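Long-range contact in polysialic acid O-acetyltransferase (Escherichia coli, PDB 3JQY), which transfers acetyl groups from acetyl-CoA to the O7 or O9 hydroxyls of long capsular polysialic acid chains: residues 165-179 with 183-197. Sequence-based numbering, arbitrary orientation. Where two conformers were deposited one is given.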
ATOM      1  N   ILE B 165      -7.370  20.160  -4.154  1.00  9.33           N
ATOM      2  CA  ILE B 165      -6.615  21.214  -4.825  1.00 12.26           C
ATOM      3  C   ILE B 165      -5.144  21.101  -4.470  1.00 16.37           C
ATOM      4  O   ILE B 165      -4.739  21.405  -3.349  1.00 18.59           O
ATOM      5  CB  ILE B 165      -7.131  22.622  -4.440  1.00 14.61           C
ATOM      6  CG1 ILE B 165      -8.637  22.727  -4.682  1.00 16.14           C
ATOM      7  CG2 ILE B 165      -6.391  23.696  -5.229  1.00 21.13           C
ATOM      8  CD1 ILE B 165      -9.061  22.432  -6.104  1.00 27.55           C
ATOM      9  N   ILE B 166      -4.350  20.625  -5.420  1.00  9.05           N
ATOM     10  CA  ILE B 166      -2.908  20.582  -5.245  0.54 11.58           C
ATOM     11  C   ILE B 166      -2.306  21.814  -5.914  1.00 12.55           C
ATOM     12  O   ILE B 166      -2.419  21.992  -7.119  1.00 13.86           O
ATOM     13  CB  ILE B 166      -2.313  19.291  -5.837  0.54 11.68           C
ATOM     14  CG1 ILE B 166      -3.008  18.070  -5.225  0.54 15.56           C
ATOM     15  CG2 ILE B 166      -0.799  19.247  -5.623  0.54 11.71           C
ATOM     16  CD1 ILE B 166      -2.627  16.761  -5.857  0.54 13.18           C
ATOM     17  N   SER B 167      -1.691  22.680  -5.112  1.00 10.95           N
ATOM     18  CA  SER B 167      -1.121  23.915  -5.642  1.00 16.48           C
ATOM     19  C   SER B 167       0.055  23.644  -6.572  1.00 12.73           C
ATOM     20  O   SER B 167       0.537  22.519  -6.672  1.00 13.64           O
ATOM     21  CB  SER B 167      -0.681  24.838  -4.505  1.00 14.41           C
ATOM     22  OG  SER B 167      -1.801  25.298  -3.766  1.00 17.25           O
ATOM     23  N   SER B 168       0.526  24.692  -7.236  1.00 12.02           N
ATOM     24  CA  SER B 168       1.713  24.566  -8.068  1.00 10.58           C
ATOM     25  C   SER B 168       2.922  24.201  -7.222  1.00 12.42           C
ATOM     26  O   SER B 168       3.026  24.583  -6.057  1.00 13.86           O
ATOM     27  CB  SER B 168       1.975  25.868  -8.835  1.00 14.12           C
ATOM     28  OG  SER B 168       0.946  26.103  -9.784  1.00 14.15           O
ATOM     29  N   TYR B 169       3.833  23.452  -7.829  1.00 11.24           N
ATOM     30  CA  TYR B 169       5.122  23.124  -7.227  1.00 12.20           C
ATOM     31  C   TYR B 169       4.974  22.317  -5.932  1.00 11.09           C
ATOM     32  O   TYR B 169       5.546  22.656  -4.893  1.00 12.86           O
ATOM     33  CB  TYR B 169       5.988  24.379  -7.023  1.00 12.69           C
ATOM     34  CG  TYR B 169       7.462  24.046  -6.962  1.00 13.43           C
ATOM     35  CD1 TYR B 169       8.100  23.490  -8.057  1.00 12.16           C
ATOM     36  CD2 TYR B 169       8.204  24.256  -5.803  1.00 12.87           C
ATOM     37  CE1 TYR B 169       9.443  23.155  -8.021  1.00 14.06           C
ATOM     38  CE2 TYR B 169       9.571  23.930  -5.756  1.00 12.45           C
ATOM     39  CZ  TYR B 169      10.174  23.378  -6.873  1.00 11.99           C
ATOM     40  OH  TYR B 169      11.511  23.038  -6.856  1.00 14.17           O
ATOM     41  N   VAL B 170       4.205  21.239  -6.024  1.00  8.15           N
ATOM     42  CA  VAL B 170       4.070  20.280  -4.936  1.00  7.29           C
ATOM     43  C   VAL B 170       4.675  18.939  -5.335  1.00 11.27           C
ATOM     44  O   VAL B 170       4.516  18.490  -6.467  1.00 10.16           O
ATOM     45  CB  VAL B 170       2.590  20.091  -4.537  1.00  8.91           C
ATOM     46  CG1 VAL B 170       2.428  18.912  -3.587  1.00 11.15           C
ATOM     47  CG2 VAL B 170       2.070  21.372  -3.894  1.00 11.09           C
ATOM     48  N   TRP B 171       5.375  18.310  -4.393  1.00  8.93           N
ATOM     49  CA  TRP B 171       5.918  16.971  -4.585  1.00 10.94           C
ATOM     50  C   TRP B 171       5.045  15.996  -3.804  1.00 11.25           C
ATOM     51  O   TRP B 171       5.005  16.042  -2.566  1.00 10.24           O
ATOM     52  CB  TRP B 171       7.371  16.921  -4.103  1.00 12.27           C
ATOM     53  CG  TRP B 171       7.987  15.534  -4.032  1.00 10.78           C
ATOM     54  CD1 TRP B 171       7.523  14.394  -4.613  1.00 10.57           C
ATOM     55  CD2 TRP B 171       9.201  15.175  -3.356  1.00 11.45           C
ATOM     56  NE1 TRP B 171       8.365  13.335  -4.333  1.00 12.72           N
ATOM     57  CE2 TRP B 171       9.406  13.793  -3.565  1.00 11.76           C
ATOM     58  CE3 TRP B 171      10.129  15.887  -2.591  1.00 13.98           C
ATOM     59  CZ2 TRP B 171      10.495  13.110  -3.026  1.00 16.54           C
ATOM     60  CZ3 TRP B 171      11.219  15.208  -2.065  1.00 12.84           C
ATOM     61  CH2 TRP B 171      11.390  13.834  -2.283  1.00 15.24           C
ATOM     62  N   VAL B 172       4.295  15.158  -4.520  1.00  9.04           N
ATOM     63  CA  VAL B 172       3.526  14.111  -3.859  1.00 10.38           C
ATOM     64  C   VAL B 172       4.279  12.791  -4.020  1.00  8.23           C
ATOM     65  O   VAL B 172       4.561  12.346  -5.130  1.00 10.70           O
ATOM     66  CB  VAL B 172       2.085  13.990  -4.382  1.00  8.26           C
ATOM     67  CG1 VAL B 172       1.332  12.900  -3.612  1.00 11.48           C
ATOM     68  CG2 VAL B 172       1.345  15.324  -4.238  1.00 10.66           C
ATOM     69  N   GLY B 173       4.632  12.200  -2.889  1.00  9.06           N
ATOM     70  CA  GLY B 173       5.414  10.978  -2.854  1.00 10.73           C
ATOM     71  C   GLY B 173       4.669   9.736  -3.293  1.00 10.10           C
ATOM     72  O   GLY B 173       3.452   9.753  -3.509  1.00 10.89           O
ATOM     73  N   ARG B 174       5.422   8.647  -3.419  1.00 10.32           N
ATOM     74  CA  ARG B 174       4.896   7.374  -3.879  1.00 11.00           C
ATOM     75  C   ARG B 174       3.903   6.748  -2.897  1.00  9.47           C
ATOM     76  O   ARG B 174       4.040   6.879  -1.678  1.00  9.39           O
ATOM     77  CB  ARG B 174       6.068   6.424  -4.129  1.00 12.06           C
ATOM     78  CG  ARG B 174       5.703   4.985  -4.387  1.00 14.26           C
ATOM     79  CD  ARG B 174       6.999   4.194  -4.598  1.00 20.53           C
ATOM     80  NE  ARG B 174       6.787   2.753  -4.561  1.00 24.15           N
ATOM     81  CZ  ARG B 174       7.766   1.858  -4.466  1.00 25.09           C
ATOM     82  NH1 ARG B 174       9.036   2.254  -4.384  1.00 24.64           N
ATOM     83  NH2 ARG B 174       7.472   0.565  -4.444  1.00 26.09           N
ATOM     84  N   ASN B 175       2.894   6.091  -3.417  1.00  9.07           N
ATOM     85  CA  ASN B 175       1.966   5.354  -2.620  1.00  8.91           C
ATOM     86  C   ASN B 175       1.221   6.226  -1.619  1.00 10.38           C
ATOM     87  O   ASN B 175       1.185   5.917  -0.486  1.00 10.73           O
ATOM     88  CB  ASN B 175       2.646   4.194  -1.898  1.00 12.51           C
ATOM     89  CG  ASN B 175       1.673   3.229  -1.298  1.00 19.28           C
ATOM     90  OD1 ASN B 175       0.560   3.118  -1.727  1.00 26.16           O
ATOM     91  ND2 ASN B 175       2.120   2.511  -0.284  1.00 15.20           N
ATOM     92  N   VAL B 176       0.589   7.254  -2.159  1.00  8.66           N
ATOM     93  CA  VAL B 176      -0.096   8.252  -1.343  1.00  5.87           C
ATOM     94  C   VAL B 176      -1.537   8.356  -1.800  1.00  9.74           C
ATOM     95  O   VAL B 176      -1.806   8.301  -2.993  1.00  8.83           O
ATOM     96  CB  VAL B 176       0.524   9.645  -1.565  1.00  8.33           C
ATOM     97  CG1 VAL B 176      -0.428  10.752  -1.094  1.00  9.86           C
ATOM     98  CG2 VAL B 176       1.871   9.753  -0.862  1.00  9.84           C
ATOM     99  N   SER B 177      -2.456   8.509  -0.851  1.00  8.13           N
ATOM    100  CA  SER B 177      -3.824   8.908  -1.167  1.00  9.01           C
ATOM    101  C   SER B 177      -4.069  10.282  -0.586  1.00  9.83           C
ATOM    102  O   SER B 177      -3.718  10.563   0.573  1.00 10.29           O
ATOM    103  CB  SER B 177      -4.846   7.933  -0.585  1.00 14.89           C
ATOM    104  OG  SER B 177      -4.932   6.764  -1.369  1.00 13.50           O
ATOM    105  N   ILE B 178      -4.658  11.142  -1.398  1.00  9.36           N
ATOM    106  CA  ILE B 178      -5.167  12.412  -0.914  1.00 10.77           C
ATOM    107  C   ILE B 178      -6.688  12.326  -0.934  1.00 11.85           C
ATOM    108  O   ILE B 178      -7.286  12.043  -1.971  1.00 11.85           O
ATOM    109  CB  ILE B 178      -4.653  13.576  -1.765  1.00 12.43           C
ATOM    110  CG1 ILE B 178      -3.128  13.652  -1.681  1.00 15.88           C
ATOM    111  CG2 ILE B 178      -5.258  14.889  -1.295  1.00 12.69           C
ATOM    112  CD1 ILE B 178      -2.535  14.833  -2.412  1.00 24.23           C
ATOM    113  N   MET B 179      -7.308  12.536   0.224  1.00 10.03           N
ATOM    114  CA  MET B 179      -8.756  12.355   0.370  1.00 10.95           C
ATOM    115  C   MET B 179      -9.553  13.639   0.132  1.00 13.89           C
ATOM    116  O   MET B 179      -8.982  14.693  -0.147  1.00 13.61           O
ATOM    117  CB  MET B 179      -9.083  11.762   1.745  1.00 15.05           C
ATOM    118  CG  MET B 179      -8.412  10.417   2.020  1.00 13.22           C
ATOM    119  SD  MET B 179      -8.673   9.224   0.681  1.00 20.24           S
ATOM    120  CE  MET B 179      -8.320   7.681   1.526  1.00 20.77           C
ATOM    121  N   SER B 183      -6.622  20.548   0.454  1.00  9.97           N
ATOM    122  CA  SER B 183      -5.752  21.434  -0.310  1.00 10.04           C
ATOM    123  C   SER B 183      -4.319  21.226   0.163  1.00 13.90           C
ATOM    124  O   SER B 183      -4.074  21.086   1.365  1.00 14.90           O
ATOM    125  CB  SER B 183      -6.143  22.892  -0.077  1.00 18.09           C
ATOM    126  OG  SER B 183      -7.400  23.175  -0.664  1.00 22.76           O
ATOM    127  N   VAL B 184      -3.381  21.203  -0.780  1.00 12.00           N
ATOM    128  CA  VAL B 184      -1.957  21.144  -0.464  1.00 11.11           C
ATOM    129  C   VAL B 184      -1.273  22.393  -1.004  1.00 14.72           C
ATOM    130  O   VAL B 184      -1.297  22.652  -2.207  1.00 13.21           O
ATOM    131  CB  VAL B 184      -1.278  19.909  -1.067  1.00 12.59           C
ATOM    132  CG1 VAL B 184       0.208  19.927  -0.744  1.00 12.65           C
ATOM    133  CG2 VAL B 184      -1.921  18.630  -0.532  1.00 12.16           C
ATOM    134  N   GLY B 185      -0.678  23.169  -0.105  1.00 13.24           N
ATOM    135  CA  GLY B 185      -0.079  24.441  -0.471  1.00 15.49           C
ATOM    136  C   GLY B 185       1.185  24.322  -1.298  1.00 13.23           C
ATOM    137  O   GLY B 185       1.839  23.284  -1.312  1.00 13.46           O
ATOM    138  N   SER B 186       1.532  25.412  -1.974  1.00 12.96           N
ATOM    139  CA  SER B 186       2.669  25.441  -2.891  1.00 12.07           C
ATOM    140  C   SER B 186       3.995  25.180  -2.174  1.00 14.34           C
ATOM    141  O   SER B 186       4.202  25.634  -1.049  1.00 13.95           O
ATOM    142  CB  SER B 186       2.690  26.801  -3.612  1.00 16.10           C
ATOM    143  OG  SER B 186       3.742  26.877  -4.550  1.00 18.65           O
ATOM    144  N   GLY B 187       4.881  24.426  -2.819  1.00 12.28           N
ATOM    145  CA  GLY B 187       6.194  24.145  -2.262  1.00 13.21           C
ATOM    146  C   GLY B 187       6.236  22.997  -1.276  1.00 11.76           C
ATOM    147  O   GLY B 187       7.300  22.632  -0.769  1.00 13.77           O
ATOM    148  N   SER B 188       5.076  22.428  -0.988  1.00 12.12           N
ATOM    149  CA  SER B 188       4.997  21.394   0.036  1.00  9.86           C
ATOM    150  C   SER B 188       5.336  20.005  -0.492  1.00 10.46           C
ATOM    151  O   SER B 188       5.390  19.774  -1.710  1.00 11.42           O
ATOM    152  CB  SER B 188       3.616  21.406   0.690  1.00 13.78           C
ATOM    153  OG  SER B 188       3.435  22.618   1.398  1.00 13.85           O
ATOM    154  N   VAL B 189       5.551  19.091   0.446  1.00 10.76           N
ATOM    155  CA  VAL B 189       5.976  17.725   0.156  1.00 11.76           C
ATOM    156  C   VAL B 189       5.093  16.752   0.923  1.00 12.06           C
ATOM    157  O   VAL B 189       4.920  16.894   2.135  1.00 11.09           O
ATOM    158  CB  VAL B 189       7.420  17.507   0.606  1.00 13.11           C
ATOM    159  CG1 VAL B 189       7.826  16.051   0.422  1.00 13.94           C
ATOM    160  CG2 VAL B 189       8.368  18.439  -0.135  1.00 11.81           C
ATOM    161  N   ILE B 190       4.514  15.777   0.226  1.00 10.37           N
ATOM    162  CA  ILE B 190       3.764  14.718   0.903  1.00  8.56           C
ATOM    163  C   ILE B 190       4.607  13.447   0.889  1.00 13.59           C
ATOM    164  O   ILE B 190       5.020  12.977  -0.172  1.00 12.38           O
ATOM    165  CB  ILE B 190       2.402  14.425   0.230  1.00  9.84           C
ATOM    166  CG1 ILE B 190       1.553  15.698   0.133  1.00 11.59           C
ATOM    167  CG2 ILE B 190       1.653  13.331   0.998  1.00 13.00           C
ATOM    168  CD1 ILE B 190       1.295  16.376   1.479  1.00 12.55           C
ATOM    169  N   GLY B 191       4.861  12.892   2.067  1.00 11.98           N
ATOM    170  CA  GLY B 191       5.764  11.759   2.181  1.00 13.53           C
ATOM    171  C   GLY B 191       5.200  10.449   1.685  1.00  9.76           C
ATOM    172  O   GLY B 191       3.984  10.223   1.715  1.00 11.38           O
ATOM    173  N   TYR B 192       6.098   9.574   1.236  1.00 11.73           N
ATOM    174  CA  TYR B 192       5.748   8.206   0.860  1.00 13.27           C
ATOM    175  C   TYR B 192       4.743   7.610   1.829  1.00  8.87           C
ATOM    176  O   TYR B 192       4.899   7.743   3.048  1.00  8.94           O
ATOM    177  CB  TYR B 192       6.996   7.309   0.877  1.00 12.42           C
ATOM    178  CG  TYR B 192       6.638   5.851   0.706  1.00 12.36           C
ATOM    179  CD1 TYR B 192       6.680   5.247  -0.544  1.00 13.26           C
ATOM    180  CD2 TYR B 192       6.207   5.093   1.787  1.00 12.76           C
ATOM    181  CE1 TYR B 192       6.320   3.919  -0.712  1.00 14.09           C
ATOM    182  CE2 TYR B 192       5.843   3.769   1.631  1.00 13.63           C
ATOM    183  CZ  TYR B 192       5.897   3.190   0.381  1.00 12.41           C
ATOM    184  OH  TYR B 192       5.536   1.872   0.231  1.00 16.85           O
ATOM    185  N   GLY B 193       3.719   6.946   1.294  1.00  9.18           N
ATOM    186  CA  GLY B 193       2.834   6.129   2.108  1.00 10.85           C
ATOM    187  C   GLY B 193       1.745   6.899   2.836  1.00 10.72           C
ATOM    188  O   GLY B 193       0.947   6.312   3.569  1.00 11.99           O
ATOM    189  N   SER B 194       1.702   8.210   2.640  1.00 11.34           N
ATOM    190  CA  SER B 194       0.745   9.027   3.384  1.00  9.08           C
ATOM    191  C   SER B 194      -0.703   8.780   2.968  1.00  9.14           C
ATOM    192  O   SER B 194      -0.980   8.431   1.826  1.00 12.10           O
ATOM    193  CB  SER B 194       1.064  10.513   3.196  1.00  9.98           C
ATOM    194  OG  SER B 194       2.337  10.824   3.739  1.00 13.21           O
ATOM    195  N   ILE B 195      -1.622   8.976   3.908  1.00 10.11           N
ATOM    196  CA  ILE B 195      -3.016   9.234   3.564  1.00  8.97           C
ATOM    197  C   ILE B 195      -3.364  10.590   4.158  1.00 11.56           C
ATOM    198  O   ILE B 195      -3.393  10.761   5.375  1.00 10.86           O
ATOM    199  CB  ILE B 195      -3.984   8.137   4.063  1.00  8.70           C
ATOM    200  CG1 ILE B 195      -3.634   6.796   3.404  1.00 10.11           C
ATOM    201  CG2 ILE B 195      -5.425   8.540   3.752  1.00 11.72           C
ATOM    202  CD1 ILE B 195      -4.634   5.666   3.658  1.00 14.18           C
ATOM    203  N   VAL B 196      -3.582  11.562   3.279  1.00 11.40           N
ATOM    204  CA  VAL B 196      -3.792  12.946   3.679  1.00 10.47           C
ATOM    205  C   VAL B 196      -5.282  13.238   3.756  1.00 11.48           C
ATOM    206  O   VAL B 196      -6.004  13.103   2.760  1.00 12.85           O
ATOM    207  CB  VAL B 196      -3.139  13.914   2.677  1.00 12.51           C
ATOM    208  CG1 VAL B 196      -3.309  15.354   3.153  1.00 15.05           C
ATOM    209  CG2 VAL B 196      -1.661  13.569   2.476  1.00 12.90           C
ATOM    210  N   THR B 197      -5.746  13.633   4.939  1.00 14.37           N
ATOM    211  CA  THR B 197      -7.174  13.844   5.157  1.00 12.87           C
ATOM    212  C   THR B 197      -7.519  15.286   5.527  1.00 16.25           C
ATOM    213  O   THR B 197      -8.692  15.651   5.536  1.00 16.53           O
ATOM    214  CB  THR B 197      -7.716  12.908   6.261  1.00 18.94           C
ATOM    215  OG1 THR B 197      -7.035  13.179   7.493  1.00 16.73           O
ATOM    216  CG2 THR B 197      -7.490  11.452   5.885  1.00 16.50           C
TER
HETATM  217  O   HOH W   1      -1.121   5.655   1.005  1.00 14.72           O
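Residues 165-179 and 183-197 run parallel as successive turns of a coil, bridged on three faces where Ile165 and Ile166 pair with Ser183 and Val184, Trp171 and Val172 with Val189 and Ile190, and Ser177 and Ile178 with Ile195 and Val196. In the middle pair of strands Ile190 N donates to Trp171 O over 2.8 Å at an N-H...O angle of 168°. The corners are tied too, for Ser186 OG, swung anti to its own nitrogen (chi1 -178°), bonds to Ser168 O at 2.8 Å from above the carbonyl plane. Inside the coil Val170 and Val176 reach the other turn: Val170 CG1 lies 3.7 Å from Val184 CG1, and Val176 CG1 meets Ile190 CG2 at 3.9 Å, these two crossing nearly at right angles. Outside, Val189 CG1 packs alongside the Trp171 indole, 3.8 Å from CE3. At the next corner the Tyr192 ring lies alongside the extended Arg174 chain, CD1 3.8 Å from Arg174 CB, with CE1 over one face of a guanidinium turned 84° from the ring; this group salt-bridges Glu119 of a second subunit. Replacing Tyr192 with an alanine would probably leave the Arg174 chain without its flank and open a gap against Ser177 of the second subunit. Near the same corner, water 1 sits between the turns, 2.8 Å from Asn175 O and 2.9 Å from Ser194 O. Type II turns at 185-188 and 191-194 round two corners, Gly187 and Gly193 taking positive phi, and such three-sided stacking of short parallel strands is the left-handed beta-helix of hexapeptide-repeat acyltransferases.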